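Local coordinates for replicase polyprotein 1a (Avian infectious bronchitis virus, PDB 3LD1), which is cut into the non-structural proteins of viral replication, among them nsp2, whose own role is not firmly known, at residues Thr114-Ala119 with Ala146-Val151. The protein carries 3 engineered substitutions. Residues are numbered along the deposited sequence; the frame is centred on the assembly and turned at random.
Sequences TLDARA and AMRRLV
At A119 and R148 the helical segments 114-119 and 146-151 cross at -78°, with axes 8.5 Å from each other; the nearest backbone approach is between the CA atoms of A119 and A146, 5.4 Å apart. A119 is the small residue at the crossing, turning its CB into the interface, where it packs 3.9 Å from CB of R148. Neighbouring arginines then reach to separate points of helix 112-121. R148 has CG beside its backbone N (chi1 -67°) and runs extended before bending at chi3, which carries its guanidinium over L115 and up to D116. There NE alone donates to D116 OD1 at 2.5 Å, a single-bond salt bridge and not a bidentate one; the oxygen lies close to the guanidinium plane, and the carboxylate and guanidinium planes stand 49° apart. CB of L115 sits 4.0 Å above one guanidinium face, toward its rim. R149 takes a different target: its NE donates to the backbone O of A119 (2.9 Å), arriving nearly in line with the C=O, while NH2 makes a salt bridge to D123 just beyond the helix. One guanidinium thus joins helix 140-162 both to helix 112-121 and to the residues after it. M147, on the other side of helix 140-162, packs against helix 194-207. This is steep helix-helix packing with an alanine at the crossing and two arginines of helix 140-162 bonded to helix 112-121, one to a carboxylate and one to a backbone carbonyl, within the helical part of nsp2a.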
loop_
_atom_site.group_PDB
_atom_site.type_symbol
_atom_site.label_atom_id
_atom_site.label_comp_id
_atom_site.label_asym_id
_atom_site.label_seq_id
_atom_site.Cartn_x
_atom_site.Cartn_y
_atom_site.Cartn_z
ATOM N N THR A 114 8.723 12.151 21.944
ATOM C CA THR A 114 9.510 13.200 21.348
ATOM C C THR A 114 9.610 12.991 19.842
ATOM O O THR A 114 9.500 13.958 19.020
ATOM C CB THR A 114 10.905 13.393 22.042
ATOM O OG1 THR A 114 11.668 12.137 22.116
ATOM C CG2 THR A 114 10.670 14.035 23.512
ATOM N N LEU A 115 9.754 11.713 19.487
ATOM C CA LEU A 115 9.833 11.325 18.110
ATOM C C LEU A 115 8.554 11.761 17.391
ATOM O O LEU A 115 8.638 12.325 16.304
ATOM C CB LEU A 115 9.957 9.834 18.016
ATOM C CG LEU A 115 11.233 9.077 17.922
ATOM C CD1 LEU A 115 12.338 9.896 18.122
ATOM C CD2 LEU A 115 11.262 7.823 18.897
ATOM N N ASP A 116 7.386 11.508 17.993
ATOM C CA ASP A 116 6.118 11.916 17.360
ATOM C C ASP A 116 5.946 13.427 17.213
ATOM O O ASP A 116 5.398 13.900 16.191
ATOM C CB ASP A 116 4.895 11.374 18.107
ATOM C CG ASP A 116 4.616 9.939 17.777
ATOM O OD1 ASP A 116 5.286 9.348 16.863
ATOM O OD2 ASP A 116 3.733 9.391 18.473
ATOM N N ALA A 117 6.411 14.150 18.212
ATOM C CA ALA A 117 6.305 15.593 18.206
ATOM C C ALA A 117 7.298 16.204 17.180
ATOM O O ALA A 117 6.949 17.069 16.401
ATOM C CB ALA A 117 6.483 16.193 19.642
ATOM N N ARG A 118 8.495 15.692 17.097
ATOM C CA ARG A 118 9.363 16.224 16.090
ATOM C C ARG A 118 8.761 15.930 14.719
ATOM O O ARG A 118 8.833 16.814 13.861
ATOM C CB ARG A 118 10.755 15.611 16.182
ATOM C CG ARG A 118 11.625 15.970 14.957
ATOM C CD ARG A 118 12.129 17.399 15.049
ATOM N NE ARG A 118 11.018 18.320 14.788
ATOM C CZ ARG A 118 11.138 19.647 14.757
ATOM N NH1 ARG A 118 10.094 20.412 14.520
ATOM N NH2 ARG A 118 12.321 20.202 14.975
ATOM N N ALA A 119 8.174 14.721 14.528
ATOM C CA ALA A 119 7.560 14.315 13.233
ATOM C C ALA A 119 6.427 15.221 12.806
ATOM O O ALA A 119 6.232 15.483 11.640
ATOM C CB ALA A 119 7.002 12.936 13.309
ATOM N N ALA A 146 10.839 10.631 10.603
ATOM C CA ALA A 146 10.059 11.278 9.478
ATOM C C ALA A 146 8.925 10.445 8.908
ATOM O O ALA A 146 7.870 11.004 8.524
ATOM C CB ALA A 146 11.032 11.743 8.286
ATOM N N MET A 147 9.165 9.141 8.766
ATOM C CA MET A 147 8.138 8.255 8.264
ATOM C C MET A 147 6.899 8.238 9.139
ATOM O O MET A 147 5.816 7.887 8.670
ATOM C CB MET A 147 8.644 6.831 8.058
ATOM C CG MET A 147 9.586 6.646 6.870
ATOM S SD MET A 147 10.041 4.899 6.645
ATOM C CE MET A 147 11.553 4.710 7.516
ATOM N N ARG A 148 7.044 8.637 10.401
ATOM C CA ARG A 148 5.906 8.602 11.259
ATOM C C ARG A 148 4.753 9.330 10.604
ATOM O O ARG A 148 3.644 9.028 10.913
ATOM C CB ARG A 148 6.234 9.112 12.699
ATOM C CG ARG A 148 7.192 8.140 13.404
ATOM C CD ARG A 148 7.713 8.668 14.726
ATOM N NE ARG A 148 7.089 7.932 15.806
ATOM C CZ ARG A 148 7.583 6.814 16.291
ATOM N NH1 ARG A 148 8.746 6.359 15.830
ATOM N NH2 ARG A 148 6.942 6.197 17.245
ATOM N N ARG A 149 5.021 10.254 9.676
ATOM C CA ARG A 149 3.967 11.159 9.165
ATOM C C ARG A 149 3.113 10.453 8.174
ATOM O O ARG A 149 1.994 10.905 7.883
ATOM C CB ARG A 149 4.520 12.367 8.407
ATOM C CG ARG A 149 5.436 13.298 9.131
ATOM C CD ARG A 149 5.788 14.501 8.154
ATOM N NE ARG A 149 5.529 15.746 8.868
ATOM C CZ ARG A 149 4.676 16.707 8.514
ATOM N NH1 ARG A 149 4.000 16.684 7.367
ATOM N NH2 ARG A 149 4.550 17.755 9.310
ATOM N N LEU A 150 3.696 9.415 7.579
ATOM C CA LEU A 150 3.069 8.657 6.500
ATOM C C LEU A 150 1.923 7.732 6.954
ATOM O O LEU A 150 1.045 7.408 6.149
ATOM C CB LEU A 150 4.091 7.845 5.750
ATOM C CG LEU A 150 5.182 8.648 5.070
ATOM C CD1 LEU A 150 6.243 7.771 4.462
ATOM C CD2 LEU A 150 4.640 9.590 4.068
ATOM N N VAL A 151 1.919 7.380 8.251
ATOM C CA VAL A 151 0.893 6.537 8.843
ATOM C C VAL A 151 -0.431 7.262 8.687
ATOM O O VAL A 151 -1.330 6.798 8.009
ATOM C CB VAL A 151 1.235 6.277 10.287
ATOM C CG1 VAL A 151 0.163 5.417 10.924
ATOM C CG2 VAL A 151 2.640 5.583 10.392
#